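Local coordinates for TIR domain-containing adapter molecule 1 (Homo sapiens, PDB 4BSX), which serves as an adaptor in Toll-like receptor signalling that leads to interferon-beta induction, here represented by its helical N-terminal domain, at residues L26-L29 with K30-K34; S63-A66 with L67-D70; V95-A98 with V99-Y103; D133-L136 with G137-Q140; Q140-A143 with R144-G148. The protein carries 2 engineered substitutions. All coordinates share one frame; numbering follows the deposited sequence.

Interaction 1: residues L26-L29 with K30-K34; sequences LLYL and KHKLK
Leu26 opens the run with its carbonyl: Lys30 N donates to Leu26 O at 2.7 Å, with an N-H...O angle of 168°, a nearly straight bond. The side chain of Leu27 lies alongside the imidazole of His31, both pointing the same way, with Leu27 CB 4.0 Å from His31 NE2. Tyr28 makes the polar side-chain contact. Its ring is crossed by the extended chain of Lys32, whose CD approaches Tyr28 CZ to 3.4 Å at an oblique angle. Tyr28 holds CG anti to the backbone N (chi1 173°), as does Lys32 (chi1 -179°); from these starts the lysine slants across the ring until Lys32 NZ donates to Tyr28 OH at 2.7 Å. The same ammonium forms a salt bridge with Glu109, so it has two oxygen partners. Leu29 faces inward: its CB meets Leu33 CD1 at 4.1 Å, while Leu33 N donates to Leu29 O at 2.7 Å. Val50 and Leu46 of helix 43-53 pack on Leu29 and Leu33 respectively. Repeated i to i+4 bonding, a leucine side turned to a neighbouring helix and a polar outer side are the marks of an amphipathic alpha-helix, here helix 23-33 of an all-helical domain.

Interaction 2: residues S63-A66 with L67-D70; sequences SLEA and LKMD. Engineered in segment 67-70: Met69 (natural residue Ala).
Leu67 folds its side chain back over the last turn of helix 57-65, its CG resting 3.4 Å from Ser63 O. Leu67 CG stands anti to its own carbonyl carbon (chi1 -66°), which turns the branch toward that oxygen. The backbone tightens at the same point: Leu67 N donates to Leu64 O at 2.8 Å, but the C=O...N angle is only 111° and the donor sits well above the carbonyl plane, a bent i to i+3 bond rather than a regular helical one. Lys68 N then reaches Glu65 O at 3.4 Å, a weak bond that closes the type I turn from Glu65 to Lys68. The side chains of Glu65 and Lys68 run side by side in the same direction, and Glu65 OE2 stands 3.7 Å from Lys68 NZ, a long salt bridge. A water accepts from Met69 N at 3.3 Å and donates to Ala66 O at 2.6 Å, bridging the backbone; Met69 is an engineered selenomethionine. Asp70 N bonds to Leu67 O, closing a second type I turn, and the Asp70 side chain caps Ala73 N. The arrangement is an interhelical loop of two overlapping type I turns, ending at the Asp70 N-cap of helix 71-79.

Interaction 3: residues V95-A98 with V99-Y103; sequences VSWA and VARLY
Val95 O takes the shortest hydrogen bond between the two segments, from Val99 N at 2.8 Å, in line with the carbonyl (C=O...N angle 166°). Val95 is the N-cap residue, so this bond starts the helical ladder, which Ala100 N to Ser96 O, Arg101 N to Trp97 O and Leu102 N to Ala98 O continue. The last is almost perfectly straight, with an N-H...O angle of 178°. Beside the first rung the two valines touch through one methyl each, Val95 CG2 lying 3.7 Å from Val99 CG2.

The main polar side-chain pair is Trp97 and Arg101. With Trp97 CG anti to the backbone N (chi1 -165°), the indole swings along the helix toward the next turn, where the extended arginine passes across its pyrrole side. Trp97 CE2 lies over one face of the guanidinium, yet the two planes are 62° apart, so this is no parallel stack. Trp97 NE1 and Arg101 NE come within 3.3 Å, but both are donors and cannot bond to each other. Glu142 of helix 136-147 accepts from both residues: Arg101 NH2 makes a salt bridge to its OE1, and Trp97 NE1 probably hydrogen-bonds to its OE2, so one carboxylate serves both neighbours.

Helix 96-108 is thereby joined to helix 136-147 through Trp97 and Arg101, with Leu139 also against the indole. Ser96 and Ala100 face helix 114-130, at Ala124 and Tyr121, while Leu102 and Tyr103 pack on helix 11-19, so the first half of helix 96-108 touches helices 11-19, 114-130 and 136-147.

Interaction 4: residues D133-L136 with G137-Q140; sequences DHRL and GELQ
This contact is the N-terminal start of helix 136-147, where an Asx turn and a type I turn lead from the preceding loop into the first helical bonds. From the N-cap residue Arg135 the ladder begins with Leu139 N donating to Arg135 O at 3.1 Å, followed by Gln140 N to Leu136 O. Ahead of it, Asp133 OD1 accepts from Arg135 N at 2.9 Å, using its anti lone pair, and Leu136 N closes the type I turn on Asp133 O.

Beside the first turn Arg135 grips Glu138 side-on with two nitrogens, one to each carboxylate oxygen. Arg135 NE is 3.3 Å from Glu138 OE1, and Arg135 NH2 is 3.1 Å from Glu138 OE2. The arginine chain bends at chi3 (56°) to bring this edge round to the glutamate, whose own chain is extended. The planes are nevertheless 39° apart, and both nitrogens meet the carboxylate from above its plane. Leu136 crosses Gln140 on another side of the helix, Leu136 CD2 lying 3.9 Å from Gln140 NE2.

Waters accept from N-H groups of the first turn: one from Glu138 N at 3.1 Å, another from Gly137 N at 2.9 Å, and both donate to His134 O, the second weakly. The negative charge of Glu138 near this N-terminus should suit the helix dipole, while the two-pronged grip of Arg135 balances that charge and restrains the rotation of the carboxylate.

Interaction 5: residues Q140-A143 with R144-G148; sequences QDEA and RNRCG
Glu142 holds CG anti to its backbone N (chi1 171°) and runs out extended, whereas Arg146, one turn later, bends sharply at chi2 (-91°); together these torsions lay the guanidinium against the carboxylate. The groups are stacked rather than paired at their edges: their planes are 30° apart, and Glu142 CD lies over one guanidinium face, offset toward its rim. Glu142 OE2 is 3.8 Å from Arg146 NH1, a long salt bridge in which the oxygen stands well out of the guanidinium plane and no N-H points at it. Nearer the backbone the chains cross, with Glu142 CG 4.1 Å from Arg146 CG.

Four helical bonds carry the backbone through this turn. Arg144 N reaches Gln140 O at 3.0 Å and Asn145 N reaches Asp141 O at 3.1 Å, followed by Arg146 N to Glu142 O. The last, Cys147 N to Ala143 O at 2.9 Å, is more bent, with an N-H...O angle of 139°. Cys147 also folds its thiol back along the helix, SG lying 3.5 Å from Ala143 O. Gly148 then leaves the helix with positive phi, and its N makes a weak bond to Arg144 O.

The directed partners of Glu142 come from two other helices. Tyr121 OH, on helix 114-130, bonds to its OE2, and the carboxylate also accepts from helix 96-108. Arg146 therefore adds charge attraction to a carboxylate already oriented by other donors, and the positive groups around it would be expected to stabilise its ionised form.

Overall arrangement
Interactions 1 and 3 are partly buried, each turning apolar residues toward neighbouring helices, whereas interactions 2, 4 and 5 lie at the surface. Interaction 3 is nearest the middle of the chain, its centre about 5 Å away, and touches two others: it meets interaction 4 by packing of the indole and interaction 5 by polar bonds to a carboxylate. Interactions 4 and 5 meet at Gln140 on helix 136-147. One has a two-pronged, hydrogen-bonded salt bridge at the helix start, the other a stacked, charge-only pair near its end. Interactions 1 and 2 touch none of the others; interactions 1 and 4 lie across the chain's centre from each other, about 30 Å between centres.

Interaction 1: residues L26-L29 with K30-K34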
# COMPACT_ATOMS: atom_id res chain seq x y z
N LEU A 26 -9.11 12.38 -4.48
CA LEU A 26 -8.68 11.23 -5.27
C LEU A 26 -8.10 11.62 -6.64
O LEU A 26 -7.08 11.12 -7.07
CB LEU A 26 -9.82 10.24 -5.46
CG LEU A 26 -10.31 9.53 -4.19
CD1 LEU A 26 -11.43 8.58 -4.58
CD2 LEU A 26 -9.18 8.79 -3.49
N LEU A 27 -8.79 12.51 -7.35
CA LEU A 27 -8.25 13.08 -8.57
C LEU A 27 -6.85 13.69 -8.35
O LEU A 27 -5.93 13.41 -9.10
CB LEU A 27 -9.23 14.12 -9.16
CG LEU A 27 -10.46 13.46 -9.82
CD1 LEU A 27 -11.60 14.41 -10.07
CD2 LEU A 27 -10.07 12.73 -11.13
N TYR A 28 -6.69 14.47 -7.28
CA TYR A 28 -5.40 14.97 -6.86
C TYR A 28 -4.37 13.85 -6.71
O TYR A 28 -3.31 13.94 -7.30
CB TYR A 28 -5.53 15.71 -5.53
CG TYR A 28 -4.20 16.12 -4.94
CD1 TYR A 28 -3.37 17.06 -5.60
CD2 TYR A 28 -3.72 15.55 -3.75
CE1 TYR A 28 -2.11 17.44 -5.06
CE2 TYR A 28 -2.45 15.92 -3.20
CZ TYR A 28 -1.67 16.85 -3.86
OH TYR A 28 -0.47 17.20 -3.31
N LEU A 29 -4.71 12.77 -5.98
CA LEU A 29 -3.77 11.65 -5.83
C LEU A 29 -3.48 10.91 -7.14
O LEU A 29 -2.32 10.56 -7.43
CB LEU A 29 -4.25 10.69 -4.75
CG LEU A 29 -4.23 11.40 -3.39
CD1 LEU A 29 -4.82 10.57 -2.25
CD2 LEU A 29 -2.81 11.80 -3.02
N LYS A 30 -4.51 10.70 -7.95
CA LYS A 30 -4.31 10.08 -9.25
C LYS A 30 -3.30 10.89 -10.10
O LYS A 30 -2.42 10.33 -10.76
CB LYS A 30 -5.67 9.97 -9.98
CG LYS A 30 -5.56 9.76 -11.49
CD LYS A 30 -6.91 9.89 -12.25
CE LYS A 30 -6.69 9.65 -13.76
NZ LYS A 30 -7.93 9.66 -14.56
N HIS A 31 -3.44 12.22 -10.11
CA HIS A 31 -2.66 13.03 -11.01
C HIS A 31 -1.21 13.07 -10.49
O HIS A 31 -0.25 13.00 -11.26
CB HIS A 31 -3.24 14.45 -11.08
CG HIS A 31 -4.62 14.54 -11.68
ND1 HIS A 31 -5.00 13.85 -12.81
CD2 HIS A 31 -5.70 15.26 -11.29
CE1 HIS A 31 -6.26 14.14 -13.10
NE2 HIS A 31 -6.71 14.98 -12.18
N LYS A 32 -1.10 13.20 -9.16
CA LYS A 32 0.17 13.31 -8.43
C LYS A 32 0.96 12.00 -8.30
O LYS A 32 2.17 12.00 -8.41
CB LYS A 32 -0.12 13.81 -7.02
CG LYS A 32 1.08 14.00 -6.17
CD LYS A 32 0.67 14.63 -4.85
CE LYS A 32 1.84 14.79 -3.90
NZ LYS A 32 1.53 15.54 -2.66
N LEU A 33 0.29 10.89 -8.02
CA LEU A 33 1.01 9.66 -7.65
C LEU A 33 1.62 9.01 -8.88
O LEU A 33 2.54 8.20 -8.77
CB LEU A 33 0.06 8.68 -6.98
CG LEU A 33 -0.32 9.00 -5.53
CD1 LEU A 33 -1.20 7.91 -4.94
CD2 LEU A 33 0.96 9.13 -4.69
N LYS A 34 1.11 9.40 -10.05
CA LYS A 34 1.40 8.74 -11.33
C LYS A 34 2.87 8.85 -11.73
O LYS A 34 3.38 7.99 -12.45
CB LYS A 34 0.47 9.35 -12.40
CG LYS A 34 0.86 9.12 -13.86
CD LYS A 34 0.16 7.91 -14.48
CE LYS A 34 0.09 8.02 -16.01
NZ LYS A 34 -0.51 6.82 -16.69

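Interaction 2: residues S63-A66 with L67-D70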
# COMPACT_ATOMS: atom_id res chain seq x y z
N SER A 63 -2.19 -0.64 -14.68
CA SER A 63 -1.18 -0.32 -13.69
C SER A 63 -0.79 -1.54 -12.84
O SER A 63 0.37 -1.69 -12.44
CB SER A 63 -1.70 0.78 -12.77
OG SER A 63 -2.03 1.95 -13.51
N LEU A 64 -1.75 -2.40 -12.52
CA LEU A 64 -1.40 -3.51 -11.64
C LEU A 64 -0.66 -4.54 -12.45
O LEU A 64 0.20 -5.23 -11.94
CB LEU A 64 -2.64 -4.11 -10.98
CG LEU A 64 -3.23 -3.16 -9.92
CD1 LEU A 64 -4.68 -3.50 -9.70
CD2 LEU A 64 -2.44 -3.22 -8.62
N GLU A 65 -1.01 -4.66 -13.73
CA GLU A 65 -0.28 -5.59 -14.58
C GLU A 65 1.21 -5.20 -14.67
O GLU A 65 2.07 -6.07 -14.74
CB GLU A 65 -0.90 -5.67 -15.98
CG GLU A 65 0.09 -6.00 -17.12
CD GLU A 65 0.48 -7.47 -17.21
OE1 GLU A 65 -0.24 -8.31 -16.62
OE2 GLU A 65 1.50 -7.78 -17.88
N ALA A 66 1.52 -3.92 -14.66
CA ALA A 66 2.91 -3.51 -14.68
C ALA A 66 3.57 -3.83 -13.34
O ALA A 66 4.79 -3.81 -13.21
CB ALA A 66 3.03 -2.02 -14.98
N LEU A 67 2.75 -4.12 -12.33
CA LEU A 67 3.30 -4.37 -10.99
C LEU A 67 3.32 -5.85 -10.62
O LEU A 67 3.60 -6.18 -9.48
CB LEU A 67 2.54 -3.55 -9.93
CG LEU A 67 2.65 -2.02 -9.98
CD1 LEU A 67 1.76 -1.35 -8.97
CD2 LEU A 67 4.09 -1.56 -9.77
N LYS A 68 3.10 -6.73 -11.58
CA LYS A 68 2.77 -8.14 -11.27
C LYS A 68 3.88 -8.98 -10.61
O LYS A 68 3.62 -10.06 -10.07
CB LYS A 68 2.27 -8.86 -12.52
CG LYS A 68 3.29 -8.98 -13.64
CD LYS A 68 2.67 -9.66 -14.84
CE LYS A 68 3.68 -9.97 -15.91
NZ LYS A 68 3.11 -10.92 -16.91
N MSE A 69 5.10 -8.50 -10.64
CA MSE A 69 6.18 -9.18 -9.96
C MSE A 69 6.03 -9.04 -8.45
O MSE A 69 6.57 -9.85 -7.69
CB MSE A 69 7.51 -8.58 -10.43
CG MSE A 69 7.88 -8.99 -11.86
SE MSE A 69 7.87 -10.95 -12.05
CE MSE A 69 6.65 -11.17 -13.54
N ASP A 70 5.31 -8.01 -8.02
CA ASP A 70 5.07 -7.79 -6.60
C ASP A 70 3.82 -8.55 -6.11
O ASP A 70 2.71 -8.38 -6.66
CB ASP A 70 4.94 -6.30 -6.28
CG ASP A 70 4.65 -6.04 -4.81
OD1 ASP A 70 5.57 -6.22 -4.00
OD2 ASP A 70 3.50 -5.70 -4.46
O HOH W 1 6.13 -5.72 -11.99

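Interaction 3: residues V95-A98 with V99-Y103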
# COMPACT_ATOMS: atom_id res chain seq x y z
N VAL A 95 1.13 -8.75 3.95
CA VAL A 95 0.93 -7.41 3.38
C VAL A 95 1.42 -6.30 4.32
O VAL A 95 1.24 -5.13 4.04
CB VAL A 95 -0.57 -7.16 2.97
CG1 VAL A 95 -1.06 -8.25 2.03
CG2 VAL A 95 -1.49 -6.95 4.21
N SER A 96 2.05 -6.64 5.44
CA SER A 96 2.20 -5.67 6.52
C SER A 96 3.15 -4.51 6.14
O SER A 96 2.94 -3.36 6.54
CB SER A 96 2.67 -6.38 7.78
OG SER A 96 4.00 -6.88 7.61
N TRP A 97 4.15 -4.81 5.31
CA TRP A 97 5.19 -3.84 4.95
C TRP A 97 4.59 -2.89 3.91
O TRP A 97 4.71 -1.68 4.00
CB TRP A 97 6.44 -4.55 4.39
CG TRP A 97 7.70 -3.68 4.32
CD1 TRP A 97 7.76 -2.32 4.36
CD2 TRP A 97 9.05 -4.14 4.20
NE1 TRP A 97 9.08 -1.90 4.28
CE2 TRP A 97 9.89 -3.00 4.17
CE3 TRP A 97 9.65 -5.41 4.11
CZ2 TRP A 97 11.28 -3.09 4.06
CZ3 TRP A 97 11.03 -5.50 3.98
CH2 TRP A 97 11.83 -4.34 3.97
N ALA A 98 3.95 -3.48 2.91
CA ALA A 98 3.20 -2.74 1.93
C ALA A 98 2.19 -1.84 2.61
O ALA A 98 2.06 -0.66 2.30
CB ALA A 98 2.50 -3.72 1.01
N VAL A 99 1.47 -2.39 3.57
CA VAL A 99 0.48 -1.60 4.30
C VAL A 99 1.15 -0.43 5.04
O VAL A 99 0.68 0.71 4.93
CB VAL A 99 -0.43 -2.48 5.19
CG1 VAL A 99 -1.21 -1.65 6.21
CG2 VAL A 99 -1.41 -3.29 4.32
N ALA A 100 2.24 -0.67 5.78
CA ALA A 100 3.04 0.43 6.37
C ALA A 100 3.42 1.57 5.36
O ALA A 100 3.32 2.77 5.66
CB ALA A 100 4.31 -0.16 7.00
N ARG A 101 3.87 1.17 4.18
CA ARG A 101 4.28 2.08 3.15
C ARG A 101 3.06 2.94 2.65
O ARG A 101 3.10 4.18 2.55
CB ARG A 101 4.93 1.27 2.04
CG ARG A 101 6.40 0.95 2.33
CD ARG A 101 7.11 0.14 1.23
NE ARG A 101 8.53 -0.02 1.59
CZ ARG A 101 9.44 -0.65 0.85
NH1 ARG A 101 9.09 -1.19 -0.31
NH2 ARG A 101 10.70 -0.75 1.28
N LEU A 102 1.96 2.25 2.37
CA LEU A 102 0.71 2.87 2.07
C LEU A 102 0.29 3.85 3.16
O LEU A 102 -0.08 4.98 2.88
CB LEU A 102 -0.35 1.82 1.83
CG LEU A 102 -0.14 0.94 0.59
CD1 LEU A 102 -1.32 -0.01 0.50
CD2 LEU A 102 0.03 1.75 -0.70
N TYR A 103 0.36 3.45 4.42
CA TYR A 103 -0.08 4.34 5.47
C TYR A 103 0.85 5.51 5.63
O TYR A 103 0.42 6.60 6.09
CB TYR A 103 -0.28 3.63 6.78
CG TYR A 103 -1.72 3.16 6.95
CD1 TYR A 103 -2.18 2.06 6.25
CD2 TYR A 103 -2.61 3.83 7.75
CE1 TYR A 103 -3.45 1.63 6.36
CE2 TYR A 103 -3.92 3.39 7.88
CZ TYR A 103 -4.33 2.29 7.18
OH TYR A 103 -5.62 1.81 7.27

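Interaction 4: residues D133-L136 with G137-Q140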
# COMPACT_ATOMS: atom_id res chain seq x y z
N ASP A 133 12.98 -12.73 9.38
CA ASP A 133 13.22 -12.33 8.00
C ASP A 133 14.59 -11.60 7.90
O ASP A 133 14.92 -10.79 8.78
CB ASP A 133 12.10 -11.38 7.58
CG ASP A 133 11.96 -11.24 6.10
OD1 ASP A 133 12.92 -10.79 5.44
OD2 ASP A 133 10.86 -11.58 5.60
N HIS A 134 15.38 -11.91 6.86
CA HIS A 134 16.71 -11.28 6.68
C HIS A 134 16.57 -9.80 6.28
O HIS A 134 17.54 -9.07 6.30
CB HIS A 134 17.57 -11.99 5.64
CG HIS A 134 16.94 -12.04 4.29
ND1 HIS A 134 17.01 -10.99 3.39
CD2 HIS A 134 16.22 -13.01 3.67
CE1 HIS A 134 16.36 -11.31 2.29
NE2 HIS A 134 15.87 -12.52 2.44
N ARG A 135 15.37 -9.37 5.94
CA ARG A 135 15.17 -7.97 5.63
C ARG A 135 14.67 -7.22 6.85
O ARG A 135 14.26 -6.07 6.75
CB ARG A 135 14.18 -7.81 4.47
CG ARG A 135 14.60 -8.54 3.18
CD ARG A 135 13.61 -8.23 2.05
NE ARG A 135 13.47 -6.78 1.81
CZ ARG A 135 12.67 -6.22 0.89
NH1 ARG A 135 11.92 -6.99 0.11
NH2 ARG A 135 12.62 -4.89 0.73
N LEU A 136 14.69 -7.84 8.02
CA LEU A 136 14.18 -7.14 9.20
C LEU A 136 14.89 -5.82 9.49
O LEU A 136 14.21 -4.84 9.81
CB LEU A 136 14.26 -8.00 10.45
CG LEU A 136 13.72 -7.33 11.72
CD1 LEU A 136 12.23 -7.05 11.61
CD2 LEU A 136 14.02 -8.25 12.91
N GLY A 137 16.23 -5.82 9.47
CA GLY A 137 17.02 -4.62 9.73
C GLY A 137 16.61 -3.47 8.77
O GLY A 137 16.39 -2.33 9.17
N GLU A 138 16.52 -3.81 7.49
CA GLU A 138 16.05 -2.90 6.46
C GLU A 138 14.77 -2.21 6.83
O GLU A 138 14.65 -0.98 6.69
CB GLU A 138 15.86 -3.67 5.14
CG GLU A 138 15.27 -2.79 4.05
CD GLU A 138 15.27 -3.48 2.72
OE1 GLU A 138 15.77 -4.61 2.66
OE2 GLU A 138 14.80 -2.89 1.73
N LEU A 139 13.80 -3.01 7.29
CA LEU A 139 12.47 -2.51 7.62
C LEU A 139 12.50 -1.59 8.83
O LEU A 139 11.81 -0.54 8.85
CB LEU A 139 11.53 -3.69 7.89
CG LEU A 139 10.18 -3.35 8.55
CD1 LEU A 139 9.38 -2.40 7.68
CD2 LEU A 139 9.41 -4.59 8.76
N GLN A 140 13.30 -1.99 9.82
CA GLN A 140 13.47 -1.26 11.06
C GLN A 140 14.12 0.07 10.74
O GLN A 140 13.75 1.08 11.34
CB GLN A 140 14.38 -2.02 12.03
CG GLN A 140 13.75 -3.21 12.77
CD GLN A 140 14.83 -4.05 13.51
OE1 GLN A 140 16.00 -4.05 13.12
NE2 GLN A 140 14.44 -4.75 14.56
O HOH W 2 17.93 -6.32 6.23
O HOH W 3 17.95 -6.44 4.42
O HOH W 4 17.78 -8.25 9.22

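Interaction 5: residues Q140-A143 with R144-G148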
# COMPACT_ATOMS: atom_id res chain seq x y z
N GLN A 140 13.30 -1.99 9.82
CA GLN A 140 13.47 -1.26 11.06
C GLN A 140 14.12 0.07 10.74
O GLN A 140 13.75 1.08 11.34
CB GLN A 140 14.38 -2.02 12.03
CG GLN A 140 13.75 -3.21 12.77
CD GLN A 140 14.83 -4.05 13.51
OE1 GLN A 140 16.00 -4.05 13.12
NE2 GLN A 140 14.44 -4.75 14.56
N ASP A 141 15.09 0.08 9.82
CA ASP A 141 15.72 1.34 9.36
C ASP A 141 14.67 2.25 8.75
O ASP A 141 14.52 3.42 9.14
CB ASP A 141 16.82 1.07 8.33
CG ASP A 141 18.09 0.50 8.96
OD1 ASP A 141 18.27 0.72 10.19
OD2 ASP A 141 18.88 -0.16 8.22
N GLU A 142 13.94 1.72 7.78
CA GLU A 142 12.79 2.42 7.19
C GLU A 142 11.76 2.87 8.24
O GLU A 142 11.26 3.97 8.22
CB GLU A 142 12.13 1.54 6.14
CG GLU A 142 10.83 2.08 5.62
CD GLU A 142 10.31 1.23 4.49
OE1 GLU A 142 11.19 0.61 3.84
OE2 GLU A 142 9.05 1.19 4.28
N ALA A 143 11.45 2.03 9.18
CA ALA A 143 10.45 2.42 10.14
C ALA A 143 10.94 3.62 10.92
O ALA A 143 10.17 4.54 11.19
CB ALA A 143 10.11 1.25 11.10
N ARG A 144 12.22 3.61 11.31
CA ARG A 144 12.77 4.63 12.20
C ARG A 144 12.75 5.98 11.49
O ARG A 144 12.40 7.01 12.08
CB ARG A 144 14.19 4.27 12.62
CG ARG A 144 14.86 5.28 13.58
CD ARG A 144 16.29 4.84 13.96
NE ARG A 144 17.20 4.79 12.80
CZ ARG A 144 17.91 5.82 12.34
NH1 ARG A 144 17.82 7.02 12.91
NH2 ARG A 144 18.70 5.67 11.28
N ASN A 145 13.12 5.93 10.22
CA ASN A 145 13.20 7.10 9.36
C ASN A 145 11.84 7.70 9.03
O ASN A 145 11.70 8.92 8.95
CB ASN A 145 13.90 6.70 8.06
CG ASN A 145 14.06 7.85 7.11
OD1 ASN A 145 13.19 8.11 6.28
ND2 ASN A 145 15.21 8.54 7.19
N ARG A 146 10.83 6.86 8.80
CA ARG A 146 9.51 7.38 8.39
C ARG A 146 8.68 7.71 9.60
O ARG A 146 7.79 8.53 9.53
CB ARG A 146 8.72 6.41 7.50
CG ARG A 146 9.46 5.91 6.23
CD ARG A 146 9.27 6.76 4.99
NE ARG A 146 9.78 6.11 3.78
CZ ARG A 146 9.13 5.17 3.07
NH1 ARG A 146 7.91 4.71 3.43
NH2 ARG A 146 9.72 4.66 1.99
N CYS A 147 8.96 7.09 10.74
CA CYS A 147 8.09 7.32 11.89
C CYS A 147 8.60 8.42 12.80
O CYS A 147 7.86 8.88 13.67
CB CYS A 147 7.86 6.03 12.66
SG CYS A 147 6.74 4.91 11.80
N GLY A 148 9.85 8.84 12.56
CA GLY A 148 10.46 9.97 13.26
C GLY A 148 11.14 9.59 14.57
O GLY A 148 11.64 10.46 15.31